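Local structure of putative polyketide cyclase (Acidithiobacillus ferrooxidans, 3F9S) at residues M2-K7 against D82-T87; N24-D29 against G55-V60; V38-G43 against G125-T130; Q70-Q75 against W88-T93; P99-T104 against Q138-A143. The protein probably acts as a SnoaL-like polyketide cyclase, a lyase of the NTF2 clan, although its natural substrate is not established. All blocks are in the same frame, centred on the assembly; numbering follows the deposited sequence.

Contact 1: M2-K7 against D82-T87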
# COMPACT_ATOMS: atom_id res chain seq x y z
N MSE A 2 -17.41 16.57 6.85
CA MSE A 2 -18.54 15.68 7.13
C MSE A 2 -18.33 14.21 7.38
O MSE A 2 -19.25 13.56 7.86
CB MSE A 2 -19.58 15.80 6.01
CG MSE A 2 -20.18 17.18 5.97
SE MSE A 2 -21.73 17.23 4.88
CE MSE A 2 -20.79 16.86 3.25
N SER A 3 -17.19 13.65 7.00
CA SER A 3 -16.98 12.20 7.09
C SER A 3 -17.90 11.51 6.05
O SER A 3 -18.61 12.18 5.27
CB SER A 3 -17.12 11.59 8.50
OG SER A 3 -16.57 10.28 8.52
N ILE A 4 -17.89 10.19 6.06
CA ILE A 4 -18.52 9.47 4.98
C ILE A 4 -20.02 9.41 5.02
O ILE A 4 -20.66 9.57 6.07
CB ILE A 4 -17.99 8.02 4.84
CG1 ILE A 4 -18.32 7.18 6.08
CG2 ILE A 4 -16.51 7.99 4.49
CD1 ILE A 4 -18.08 5.74 5.80
N SER A 5 -20.58 9.15 3.85
CA SER A 5 -21.99 8.86 3.76
C SER A 5 -22.07 7.34 3.71
O SER A 5 -21.05 6.63 3.52
CB SER A 5 -22.64 9.49 2.54
OG SER A 5 -22.47 8.72 1.37
N SER A 6 -23.30 6.87 3.79
CA SER A 6 -23.61 5.44 3.71
C SER A 6 -23.15 4.77 2.41
O SER A 6 -23.04 3.55 2.34
CB SER A 6 -25.13 5.23 3.83
OG SER A 6 -25.82 5.82 2.75
N LYS A 7 -22.91 5.56 1.37
CA LYS A 7 -22.54 5.05 0.06
C LYS A 7 -21.07 5.18 -0.32
O LYS A 7 -20.74 5.00 -1.48
CB LYS A 7 -23.46 5.68 -0.99
CG LYS A 7 -24.89 5.21 -0.78
CD LYS A 7 -25.83 5.56 -1.91
CE LYS A 7 -27.22 4.93 -1.65
NZ LYS A 7 -27.20 3.46 -1.50
N ASP A 82 -13.87 8.56 8.53
CA ASP A 82 -13.88 9.37 7.31
C ASP A 82 -13.07 8.82 6.15
O ASP A 82 -12.82 9.53 5.17
CB ASP A 82 -13.40 10.81 7.64
CG ASP A 82 -11.91 10.92 8.03
OD1 ASP A 82 -11.22 9.91 8.30
OD2 ASP A 82 -11.42 12.07 8.11
N ALA A 83 -12.67 7.55 6.24
CA ALA A 83 -11.80 6.95 5.24
C ALA A 83 -12.33 5.62 4.77
O ALA A 83 -13.03 4.91 5.49
CB ALA A 83 -10.41 6.77 5.79
N VAL A 84 -11.99 5.30 3.53
CA VAL A 84 -12.22 3.99 2.97
C VAL A 84 -10.91 3.61 2.30
O VAL A 84 -10.44 4.31 1.43
CB VAL A 84 -13.36 3.91 1.98
CG1 VAL A 84 -13.54 2.44 1.52
CG2 VAL A 84 -14.66 4.43 2.63
N VAL A 85 -10.34 2.51 2.75
CA VAL A 85 -9.14 1.97 2.14
C VAL A 85 -9.58 1.03 1.03
O VAL A 85 -10.45 0.18 1.26
CB VAL A 85 -8.27 1.20 3.12
CG1 VAL A 85 -6.97 0.77 2.39
CG2 VAL A 85 -7.92 2.04 4.36
N MSE A 86 -9.00 1.18 -0.16
CA MSE A 86 -9.29 0.34 -1.30
C MSE A 86 -7.99 -0.38 -1.62
O MSE A 86 -6.96 0.26 -1.78
CB MSE A 86 -9.66 1.22 -2.49
CG MSE A 86 -10.08 0.47 -3.71
SE MSE A 86 -10.26 1.95 -5.01
CE MSE A 86 -8.55 2.20 -5.69
N THR A 87 -8.05 -1.69 -1.65
CA THR A 87 -6.94 -2.49 -2.15
C THR A 87 -7.37 -2.84 -3.55
O THR A 87 -8.55 -3.03 -3.83
CB THR A 87 -6.67 -3.72 -1.31
OG1 THR A 87 -7.87 -4.46 -1.15
CG2 THR A 87 -6.13 -3.31 0.05
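I4 and S3, in the short arm that precedes the first helix, meet the beginning of strand 83-93 at one end of the mixed sheet of this SnoaL-like, NTF2-type fold. The methyl CG2 of I4 does the apolar touching. It lies 3.9 Å from D82 C and 4.4 Å from V84 CG2. Placing CG1 between the backbone N and the carbonyl carbon (chi1 64°) leaves this CG2 branch turned to the strand. The hydroxyl of S3 comes in beside D82, with S3 OG 3.1 Å from D82 CA. No hydrogen bond crosses between 2-7 and 82-87, and the polar ties that position them run to the end of strand 107-118 and the turn after it. S3 pairs through its backbone with G120 and D82 with F118, while M2 N is hydrogen-bonded to D119 OD1 and S5 OG to N121 OD1. V84 also packs on A8 and L12 of helix 8-21, and I4 on F118 of strand 107-118. The arm then enters helix 8-21 through an ST turn, in which S5 OG accepts from K7 N at 3.2 Å with an N-H...O angle of 159°.

Contact 2: N24-D29 against G55-V60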
# COMPACT_ATOMS: atom_id res chain seq x y z
N ASN A 24 -12.84 8.70 -17.71
CA ASN A 24 -13.86 9.72 -17.77
C ASN A 24 -13.34 10.78 -16.79
O ASN A 24 -13.81 10.89 -15.67
CB ASN A 24 -15.24 9.18 -17.40
CG ASN A 24 -16.34 10.22 -17.54
OD1 ASN A 24 -16.08 11.41 -17.73
ND2 ASN A 24 -17.58 9.75 -17.42
N ILE A 25 -12.40 11.58 -17.28
CA ILE A 25 -11.69 12.57 -16.46
C ILE A 25 -12.65 13.56 -15.81
O ILE A 25 -12.54 13.86 -14.63
CB ILE A 25 -10.64 13.38 -17.26
CG1 ILE A 25 -9.65 12.50 -18.04
CG2 ILE A 25 -9.84 14.28 -16.33
CD1 ILE A 25 -8.93 11.50 -17.22
N GLU A 26 -13.61 14.03 -16.60
CA GLU A 26 -14.60 15.02 -16.15
C GLU A 26 -15.56 14.49 -15.08
O GLU A 26 -16.09 15.28 -14.31
CB GLU A 26 -15.33 15.63 -17.35
CG GLU A 26 -14.38 16.31 -18.37
CD GLU A 26 -13.44 17.34 -17.72
OE1 GLU A 26 -13.96 18.20 -16.99
OE2 GLU A 26 -12.19 17.27 -17.91
N ALA A 27 -15.72 13.16 -14.98
CA ALA A 27 -16.49 12.55 -13.89
C ALA A 27 -15.89 12.87 -12.52
O ALA A 27 -16.59 12.74 -11.52
CB ALA A 27 -16.63 11.05 -14.07
N SER A 28 -14.61 13.25 -12.47
CA SER A 28 -13.97 13.75 -11.24
C SER A 28 -14.78 14.84 -10.57
O SER A 28 -14.78 14.94 -9.35
CB SER A 28 -12.59 14.32 -11.55
OG SER A 28 -11.78 13.33 -12.16
N ASP A 29 -15.47 15.66 -11.35
CA ASP A 29 -16.36 16.69 -10.82
C ASP A 29 -17.41 16.17 -9.84
O ASP A 29 -17.82 16.90 -8.97
CB ASP A 29 -17.09 17.43 -11.94
CG ASP A 29 -16.17 18.25 -12.82
OD1 ASP A 29 -14.97 18.39 -12.52
OD2 ASP A 29 -16.67 18.76 -13.84
N GLY A 55 -6.78 20.66 -10.97
CA GLY A 55 -5.46 20.07 -10.71
C GLY A 55 -5.55 18.57 -10.60
O GLY A 55 -4.71 17.87 -11.15
N TYR A 56 -6.57 18.09 -9.90
CA TYR A 56 -6.85 16.66 -9.79
C TYR A 56 -7.00 16.04 -11.19
O TYR A 56 -6.39 15.01 -11.50
CB TYR A 56 -8.11 16.41 -8.98
CG TYR A 56 -8.36 14.96 -8.79
CD1 TYR A 56 -9.08 14.23 -9.75
CD2 TYR A 56 -7.80 14.28 -7.73
CE1 TYR A 56 -9.27 12.91 -9.62
CE2 TYR A 56 -7.99 12.92 -7.60
CZ TYR A 56 -8.72 12.26 -8.55
OH TYR A 56 -8.89 10.93 -8.40
N LYS A 57 -7.82 16.69 -12.02
CA LYS A 57 -8.08 16.18 -13.37
C LYS A 57 -6.80 16.17 -14.20
O LYS A 57 -6.60 15.25 -14.97
CB LYS A 57 -9.20 16.96 -14.05
CG LYS A 57 -10.54 16.61 -13.46
CD LYS A 57 -11.70 17.20 -14.22
CE LYS A 57 -11.94 18.63 -13.96
NZ LYS A 57 -13.28 19.03 -14.53
N GLU A 58 -5.94 17.18 -14.03
CA GLU A 58 -4.66 17.19 -14.74
C GLU A 58 -3.81 16.01 -14.34
O GLU A 58 -3.21 15.37 -15.19
CB GLU A 58 -3.89 18.50 -14.54
CG GLU A 58 -4.58 19.71 -15.14
CD GLU A 58 -4.83 19.62 -16.63
OE1 GLU A 58 -4.03 18.99 -17.35
OE2 GLU A 58 -5.82 20.23 -17.07
N ARG A 59 -3.82 15.68 -13.05
CA ARG A 59 -3.06 14.53 -12.59
C ARG A 59 -3.64 13.25 -13.19
O ARG A 59 -2.88 12.39 -13.62
CB ARG A 59 -3.02 14.49 -11.08
CG ARG A 59 -2.50 13.22 -10.50
CD ARG A 59 -2.37 13.39 -9.05
NE ARG A 59 -1.90 12.14 -8.44
CZ ARG A 59 -2.67 11.08 -8.21
NH1 ARG A 59 -3.96 11.06 -8.50
NH2 ARG A 59 -2.13 10.01 -7.65
N VAL A 60 -4.96 13.14 -13.24
CA VAL A 60 -5.57 11.97 -13.86
C VAL A 60 -5.12 11.86 -15.31
O VAL A 60 -4.71 10.79 -15.75
CB VAL A 60 -7.10 11.97 -13.84
CG1 VAL A 60 -7.62 10.63 -14.42
CG2 VAL A 60 -7.61 12.16 -12.42
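K57 of helix 53-66 lies across the 3-10 segment 25-27 and ends between two carboxylates. Its NZ donates to E26 OE1 at 2.7 Å and to D29 OD1 at 2.7 Å, giving a salt-bridge network of three residues. Both oxygens are met on their syn sides, though NZ stands 33° out of the carboxylate plane at E26 and 20° out at D29. A bend in the lysine chain at chi3 (-77°) brings NZ there, while K57 CD passes 3.5 Å from I25 O and K57 CB rests against I25 CG2.

The carbonyl of I25 is gripped twice from within its own turn. S28 N donates to I25 O, and S28 OG donates to the same I25 O at 2.6 Å, in the carbonyl plane. This hydroxyl also lies at the edge of the Y56 ring, with S28 OG 3.6 Å from Y56 CE1; the phenol oxygen of Y56 has its own partner in W20 NE1. N24 OD1 also accepts a long bond from A27 N, an Asx motif that supplements the backbone bond from A27 N to N24 O. Next to this, I25 CD1 and V60 CG1 are pressed together at 3.2 Å, closer than usual van der Waals contact.

On the other side of helix 53-66, R59 bridges to D41 and D44 and bonds a glycerol. With two acidic partners around one ammonium group, K57 probably stays protonated and E26 and D29 ionised, a local charge balance that ties the 3-10 turn to the helix.

Contact 3: V38-G43 against G125-T130; sequences VLHDPG and GHWQIT
H40 and W127 lie side by side on one face of the sheet, at a parallel bridge between strands 36-40 and 122-130. The imidazole of H40 stacks, offset, on the six-membered ring of W127, the centroids 4.2 Å apart and the planes 19° from parallel. H40 CB stands over the five-membered ring, a CH-pi contact of 3.3 Å to its centroid. I129 CD1 approaches the edge of the H40 ring, 3.3 Å from H40 NE2, and that nitrogen is hydrogen-bonded to S111 of the second subunit. Without the indole, as with an alanine here, H40 would probably lose its stacking partner and be freer to turn.

H126 projects to the opposite face. Its NE2 donates to D41 OD2 at 2.7 Å, nearly straight (159°) and in the ring plane, but meets it from above the carboxylate plane, 42° out of it. H126 ND1 is bonded to Y36 OH. D41 OD1 takes Q128 NE2 at 3.0 Å, OD2 also takes a salt bridge from R59, and Q128 OE1 is hydrogen-bonded to T114 OG1.

A beta bulge shifts the register between the V38-H126 and H40-W127 bridges: H126 O accepts from L39 N at 2.9 Å and, weakly, from H40 N. Q128 N donates to H40 O at 2.7 Å.

The D41, H126 and Q128 side is thus a connected polar network, with glycerol bound to Q128 NE2. This is consistent with the wall of the pocket expected of an NTF2-type cyclase, while the face with H40 and W127 meets the second subunit.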
# COMPACT_ATOMS: atom_id res chain seq x y z
N VAL A 38 -2.81 14.91 -2.02
CA VAL A 38 -2.09 13.65 -2.22
C VAL A 38 -1.23 13.57 -0.96
O VAL A 38 -0.14 14.11 -0.88
CB VAL A 38 -1.25 13.64 -3.49
CG1 VAL A 38 -0.52 12.31 -3.61
CG2 VAL A 38 -2.11 13.94 -4.73
N LEU A 39 -1.77 12.92 0.05
CA LEU A 39 -1.13 12.86 1.36
C LEU A 39 0.14 12.04 1.30
O LEU A 39 1.12 12.38 1.92
CB LEU A 39 -2.07 12.25 2.39
CG LEU A 39 -3.35 13.04 2.64
CD1 LEU A 39 -4.39 12.13 3.31
CD2 LEU A 39 -3.01 14.26 3.49
N HIS A 40 0.10 10.94 0.57
CA HIS A 40 1.25 10.08 0.44
C HIS A 40 1.03 9.26 -0.80
O HIS A 40 -0.04 8.69 -0.99
CB HIS A 40 1.33 9.19 1.67
CG HIS A 40 2.50 8.28 1.68
ND1 HIS A 40 3.76 8.69 2.06
CD2 HIS A 40 2.60 6.96 1.40
CE1 HIS A 40 4.59 7.66 2.00
NE2 HIS A 40 3.92 6.61 1.56
N ASP A 41 2.06 9.15 -1.63
CA ASP A 41 1.94 8.44 -2.89
C ASP A 41 3.33 8.41 -3.49
O ASP A 41 3.67 9.27 -4.33
CB ASP A 41 0.96 9.16 -3.82
CG ASP A 41 0.43 8.26 -4.92
OD1 ASP A 41 0.99 7.18 -5.21
OD2 ASP A 41 -0.55 8.73 -5.53
N PRO A 42 4.16 7.47 -3.02
CA PRO A 42 5.55 7.39 -3.42
C PRO A 42 5.80 7.59 -4.90
O PRO A 42 5.21 6.90 -5.72
CB PRO A 42 5.95 6.01 -2.96
CG PRO A 42 5.19 5.88 -1.67
CD PRO A 42 3.85 6.43 -2.03
N GLY A 43 6.64 8.57 -5.20
CA GLY A 43 7.01 8.90 -6.57
C GLY A 43 6.01 9.72 -7.35
O GLY A 43 6.31 10.13 -8.48
N GLY A 125 -8.61 13.41 -0.35
CA GLY A 125 -7.22 13.07 -0.53
C GLY A 125 -7.02 11.59 -0.51
O GLY A 125 -7.97 10.85 -0.32
N HIS A 126 -5.77 11.19 -0.73
CA HIS A 126 -5.43 9.78 -0.62
C HIS A 126 -4.04 9.54 -0.04
O HIS A 126 -3.19 10.41 -0.08
CB HIS A 126 -5.60 9.04 -1.94
CG HIS A 126 -4.55 9.37 -2.96
ND1 HIS A 126 -4.77 10.26 -3.99
CD2 HIS A 126 -3.29 8.90 -3.13
CE1 HIS A 126 -3.69 10.32 -4.74
NE2 HIS A 126 -2.77 9.53 -4.23
N TRP A 127 -3.88 8.36 0.55
CA TRP A 127 -2.63 7.88 1.09
C TRP A 127 -2.49 6.55 0.37
O TRP A 127 -3.29 5.64 0.59
CB TRP A 127 -2.77 7.71 2.58
CG TRP A 127 -1.50 7.61 3.28
CD1 TRP A 127 -0.91 8.58 4.02
CD2 TRP A 127 -0.68 6.46 3.37
NE1 TRP A 127 0.26 8.10 4.55
CE2 TRP A 127 0.42 6.80 4.18
CE3 TRP A 127 -0.76 5.15 2.87
CZ2 TRP A 127 1.44 5.89 4.48
CZ3 TRP A 127 0.26 4.26 3.17
CH2 TRP A 127 1.35 4.64 3.96
N GLN A 128 -1.49 6.43 -0.49
CA GLN A 128 -1.39 5.29 -1.36
C GLN A 128 -0.02 4.66 -1.41
O GLN A 128 0.98 5.33 -1.24
CB GLN A 128 -1.76 5.75 -2.76
CG GLN A 128 -1.59 4.77 -3.87
CD GLN A 128 -2.34 5.23 -5.06
OE1 GLN A 128 -3.54 5.01 -5.12
NE2 GLN A 128 -1.69 5.95 -5.97
N ILE A 129 -0.02 3.35 -1.58
CA ILE A 129 1.23 2.63 -1.86
C ILE A 129 0.85 1.71 -3.01
O ILE A 129 -0.20 1.11 -2.99
CB ILE A 129 1.72 1.78 -0.66
CG1 ILE A 129 1.78 2.60 0.61
CG2 ILE A 129 3.09 1.14 -1.01
CD1 ILE A 129 2.85 3.63 0.66
N THR A 130 1.74 1.60 -3.99
CA THR A 130 1.52 0.74 -5.12
C THR A 130 2.79 -0.06 -5.34
O THR A 130 3.88 0.36 -4.94
CB THR A 130 1.24 1.54 -6.39
OG1 THR A 130 2.43 2.19 -6.80
CG2 THR A 130 0.17 2.62 -6.18

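Contact 4: Q70-Q75 against W88-T93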
# COMPACT_ATOMS: atom_id res chain seq x y z
N GLN A 70 -5.45 1.34 -18.75
CA GLN A 70 -5.33 0.81 -17.40
C GLN A 70 -6.68 0.57 -16.77
O GLN A 70 -7.63 1.31 -17.01
CB GLN A 70 -4.50 1.73 -16.50
CG GLN A 70 -5.10 3.07 -16.18
CD GLN A 70 -4.11 3.96 -15.46
OE1 GLN A 70 -4.08 3.98 -14.24
NE2 GLN A 70 -3.26 4.63 -16.21
N CYS A 71 -6.75 -0.47 -15.95
CA CYS A 71 -7.99 -0.85 -15.32
C CYS A 71 -7.67 -1.25 -13.90
O CYS A 71 -6.77 -2.04 -13.68
CB CYS A 71 -8.65 -2.02 -16.05
SG CYS A 71 -10.31 -2.27 -15.44
N PHE A 72 -8.41 -0.68 -12.96
CA PHE A 72 -8.29 -0.99 -11.54
C PHE A 72 -9.35 -2.02 -11.22
O PHE A 72 -10.48 -1.92 -11.69
CB PHE A 72 -8.51 0.24 -10.69
CG PHE A 72 -7.40 1.21 -10.79
CD1 PHE A 72 -7.28 2.04 -11.90
CD2 PHE A 72 -6.45 1.29 -9.78
CE1 PHE A 72 -6.23 2.95 -12.00
CE2 PHE A 72 -5.41 2.20 -9.86
CZ PHE A 72 -5.30 3.04 -10.96
N ASP A 73 -8.96 -3.01 -10.43
CA ASP A 73 -9.80 -4.12 -10.04
C ASP A 73 -9.76 -4.11 -8.53
O ASP A 73 -8.82 -4.62 -7.92
CB ASP A 73 -9.21 -5.39 -10.66
CG ASP A 73 -9.91 -6.66 -10.22
OD1 ASP A 73 -10.95 -6.60 -9.53
OD2 ASP A 73 -9.37 -7.72 -10.58
N ILE A 74 -10.82 -3.56 -7.94
CA ILE A 74 -10.89 -3.38 -6.50
C ILE A 74 -10.98 -4.76 -5.89
O ILE A 74 -11.76 -5.60 -6.34
CB ILE A 74 -12.10 -2.52 -6.09
CG1 ILE A 74 -11.97 -1.10 -6.65
CG2 ILE A 74 -12.22 -2.43 -4.56
CD1 ILE A 74 -13.19 -0.25 -6.41
N GLN A 75 -10.13 -4.98 -4.90
CA GLN A 75 -10.08 -6.23 -4.16
C GLN A 75 -10.85 -6.10 -2.87
O GLN A 75 -11.64 -6.98 -2.55
CB GLN A 75 -8.64 -6.62 -3.88
CG GLN A 75 -7.85 -6.82 -5.15
CD GLN A 75 -8.45 -7.86 -6.05
OE1 GLN A 75 -9.02 -7.53 -7.10
NE2 GLN A 75 -8.39 -9.10 -5.63
N TRP A 88 -6.38 -2.96 -4.44
CA TRP A 88 -6.67 -3.18 -5.84
C TRP A 88 -5.53 -3.80 -6.59
O TRP A 88 -4.37 -3.76 -6.16
CB TRP A 88 -7.03 -1.85 -6.51
CG TRP A 88 -6.13 -0.70 -6.16
CD1 TRP A 88 -6.32 0.16 -5.18
CD2 TRP A 88 -4.93 -0.31 -6.83
NE1 TRP A 88 -5.32 1.09 -5.13
CE2 TRP A 88 -4.43 0.83 -6.14
CE3 TRP A 88 -4.21 -0.82 -7.90
CZ2 TRP A 88 -3.28 1.49 -6.52
CZ3 TRP A 88 -3.04 -0.17 -8.29
CH2 TRP A 88 -2.58 0.98 -7.59
N LEU A 89 -5.92 -4.44 -7.69
CA LEU A 89 -5.03 -4.95 -8.69
C LEU A 89 -5.24 -4.00 -9.84
O LEU A 89 -6.24 -3.27 -9.91
CB LEU A 89 -5.42 -6.36 -9.08
CG LEU A 89 -5.39 -7.32 -7.90
CD1 LEU A 89 -5.82 -8.68 -8.39
CD2 LEU A 89 -4.07 -7.40 -7.16
N TRP A 90 -4.31 -4.04 -10.77
CA TRP A 90 -4.29 -3.12 -11.86
C TRP A 90 -3.64 -3.80 -13.02
O TRP A 90 -2.72 -4.59 -12.84
CB TRP A 90 -3.44 -1.96 -11.40
CG TRP A 90 -3.21 -0.86 -12.32
CD1 TRP A 90 -3.93 0.27 -12.39
CD2 TRP A 90 -2.12 -0.71 -13.23
NE1 TRP A 90 -3.39 1.13 -13.29
CE2 TRP A 90 -2.26 0.56 -13.82
CE3 TRP A 90 -1.02 -1.50 -13.57
CZ2 TRP A 90 -1.36 1.04 -14.76
CZ3 TRP A 90 -0.13 -1.03 -14.51
CH2 TRP A 90 -0.31 0.22 -15.11
N THR A 91 -4.19 -3.54 -14.20
CA THR A 91 -3.65 -4.10 -15.41
C THR A 91 -3.66 -2.99 -16.43
O THR A 91 -4.54 -2.14 -16.39
CB THR A 91 -4.50 -5.28 -15.91
OG1 THR A 91 -5.83 -4.82 -16.17
CG2 THR A 91 -4.54 -6.39 -14.85
N ALA A 92 -2.67 -3.00 -17.29
CA ALA A 92 -2.56 -2.03 -18.38
C ALA A 92 -1.64 -2.64 -19.41
O ALA A 92 -0.83 -3.50 -19.08
CB ALA A 92 -2.00 -0.74 -17.86
N THR A 93 -1.81 -2.23 -20.65
CA THR A 93 -0.98 -2.68 -21.76
C THR A 93 0.15 -1.68 -21.84
O THR A 93 -0.08 -0.48 -21.70
CB THR A 93 -1.76 -2.62 -23.09
OG1 THR A 93 -2.97 -3.36 -22.95
CG2 THR A 93 -0.95 -3.20 -24.21
O HOH W 1 -7.30 -4.77 -13.46
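F72, W88 and W90 converge through three first torsions: CG is anti to the carbonyl carbon in F72, between it and the backbone N in W88 (chi1 45°), and anti to the backbone N in W90 (chi1 179°). The phenyl ring thereby comes against both indoles of the 71-80/83-93 hairpin, in two edge-to-face pairs. Its own edge turns to the face of W88 (F72 CD2 to W88 CE3 3.6 Å). The edge of W90 points at the phenyl face, W90 CD1 lying 3.4 Å from F72 CZ and over the ring centre.

W90 NE1 donates to Q70 OE1 at 3.1 Å, nearly straight (167°), in the indole plane but above the Q70 carbonyl plane, which helps to fix the rotation of W90. Q70 NE2 bonds F67 O, and W88 NE1 bonds T114 OG1.

Antiparallel backbone pairs fix the register: C71 N bonds T91 O (2.8 Å), T91 N bonds C71 O, and D73 pairs with L89 likewise. A water donates to C71 O at 2.8 Å and also bonds T91 OG1.

With both indole N-H groups satisfied, the aromatic cluster can offer a largely apolar surface, consistent with a pocket lining near the glycerol beside F72.

Contact 5: P99-T104 against Q138-A143; sequences PGFPST and QLRQAA
The F101 ring has L139 CB over one face, a CH-pi contact 17° off the ring normal, and A143 CB at its edge, 3.6 Å from F101 CD1; L139 O is 3.3 Å from F101 CD1. The CE2-CZ rim of F101 lies over one face of the R140 guanidinium, with R140 NH1 3.1 Å from F101 CE2. The two planes are 38° apart, an inclined overlap. A bend in the arginine at chi2 (-40°) folds its end back to the ring, and R140 CD reaches 3.3 Å from F101 CZ. R140 also makes a cation-pi contact with Y136.

Beside the phenyl group, T104 rests on the last turn of helix 132-142, T104 OG1 being 3.7 Å from A142 CB. The loop is steadied by H94, whose ring nitrogens bond T104 OG1 and F101 O.

Cutting F101 back to an alanine is likely to leave L139 CB and the R140 guanidinium without their aromatic partner and loosen the loop from the helix.

No hydrogen bond joins 99-104 to 138-143, so the loop between strands 83-93 and 107-118 meets the C-terminal helix through packing that depends on shape more than on directed polar bonds.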
# COMPACT_ATOMS: atom_id res chain seq x y z
N PRO A 99 9.79 6.56 -20.03
CA PRO A 99 11.25 6.74 -19.89
C PRO A 99 12.07 5.43 -19.85
O PRO A 99 11.96 4.65 -18.90
CB PRO A 99 11.38 7.54 -18.59
CG PRO A 99 10.12 8.32 -18.51
CD PRO A 99 9.06 7.39 -19.04
N GLY A 100 12.82 5.19 -20.93
CA GLY A 100 13.66 4.00 -21.08
C GLY A 100 13.01 2.73 -21.61
O GLY A 100 13.73 1.82 -22.05
N PHE A 101 11.68 2.66 -21.59
CA PHE A 101 10.92 1.47 -22.00
C PHE A 101 9.84 1.81 -23.02
O PHE A 101 8.71 2.15 -22.64
CB PHE A 101 10.36 0.74 -20.77
CG PHE A 101 11.45 0.28 -19.88
CD1 PHE A 101 12.14 -0.89 -20.19
CD2 PHE A 101 11.91 1.09 -18.85
CE1 PHE A 101 13.21 -1.30 -19.43
CE2 PHE A 101 12.98 0.70 -18.08
CZ PHE A 101 13.64 -0.49 -18.38
N PRO A 102 10.20 1.79 -24.32
CA PRO A 102 9.19 2.01 -25.35
C PRO A 102 8.16 0.88 -25.42
O PRO A 102 8.46 -0.27 -25.07
CB PRO A 102 10.02 2.10 -26.64
CG PRO A 102 11.41 2.42 -26.19
CD PRO A 102 11.54 1.65 -24.92
N SER A 103 6.95 1.25 -25.84
CA SER A 103 5.78 0.38 -26.05
C SER A 103 6.07 -1.05 -26.53
O SER A 103 6.49 -1.25 -27.67
CB SER A 103 4.88 1.04 -27.11
OG SER A 103 5.58 1.24 -28.34
N THR A 104 5.85 -2.03 -25.65
CA THR A 104 6.03 -3.46 -25.96
C THR A 104 4.71 -4.21 -26.19
O THR A 104 4.73 -5.37 -26.60
CB THR A 104 6.80 -4.20 -24.84
OG1 THR A 104 6.03 -4.21 -23.63
CG2 THR A 104 8.16 -3.53 -24.60
N GLN A 138 8.82 -5.85 -14.32
CA GLN A 138 8.10 -6.35 -15.50
C GLN A 138 8.52 -5.62 -16.78
O GLN A 138 8.64 -6.26 -17.83
CB GLN A 138 6.60 -6.22 -15.33
CG GLN A 138 5.99 -7.12 -14.29
CD GLN A 138 4.58 -6.68 -13.99
OE1 GLN A 138 3.75 -6.57 -14.89
NE2 GLN A 138 4.29 -6.39 -12.72
N LEU A 139 8.72 -4.31 -16.68
CA LEU A 139 9.23 -3.51 -17.81
C LEU A 139 10.64 -3.94 -18.19
O LEU A 139 10.97 -3.91 -19.38
CB LEU A 139 9.20 -2.02 -17.49
CG LEU A 139 7.83 -1.36 -17.35
CD1 LEU A 139 7.98 0.02 -16.75
CD2 LEU A 139 7.09 -1.30 -18.68
N ARG A 140 11.45 -4.35 -17.21
CA ARG A 140 12.80 -4.89 -17.45
C ARG A 140 12.71 -6.18 -18.25
O ARG A 140 13.45 -6.32 -19.23
CB ARG A 140 13.63 -5.14 -16.17
CG ARG A 140 13.99 -3.93 -15.25
CD ARG A 140 14.34 -2.75 -16.10
NE ARG A 140 15.06 -1.61 -15.52
CZ ARG A 140 14.55 -0.44 -15.12
NH1 ARG A 140 13.23 -0.19 -15.08
NH2 ARG A 140 15.39 0.51 -14.70
N GLN A 141 11.83 -7.09 -17.85
CA GLN A 141 11.63 -8.35 -18.59
C GLN A 141 11.02 -8.16 -19.99
O GLN A 141 11.31 -8.95 -20.88
CB GLN A 141 10.84 -9.39 -17.77
CG GLN A 141 11.71 -10.06 -16.71
CD GLN A 141 10.98 -11.15 -15.94
OE1 GLN A 141 9.81 -11.00 -15.58
NE2 GLN A 141 11.69 -12.24 -15.65
N ALA A 142 10.22 -7.11 -20.17
CA ALA A 142 9.63 -6.76 -21.47
C ALA A 142 10.69 -6.36 -22.49
O ALA A 142 10.81 -6.98 -23.55
CB ALA A 142 8.60 -5.64 -21.32
N ALA A 143 11.47 -5.32 -22.16
CA ALA A 143 12.53 -4.81 -23.03
C ALA A 143 13.72 -5.75 -23.04
O ALA A 143 14.34 -5.96 -24.08
CB ALA A 143 12.96 -3.42 -22.60

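In the fold
Contacts 1, 3 and 4 share the mixed sheet, and contacts 1 and 4 use successive parts of strand 83-93, where T87 O lies 2.7 Å from Q75 N, a probable hydrogen bond. Contact 2 joins helix 53-66 to the 24-29 turn and touches contact 3 through the R59-D41 salt bridge, their centres 17 Å apart. Contact 3 touches contact 4 where T130 and Q128 meet W88. Along the chain, contact 1 spans contact 2, and contact 3 spans contact 4. Contact 5 lies at the far end, its centre 36 Å from that of contact 1. Contacts 1, 3 and 4 also reach the second subunit, so the sheet probably contributes both to the pocket and to the dimer.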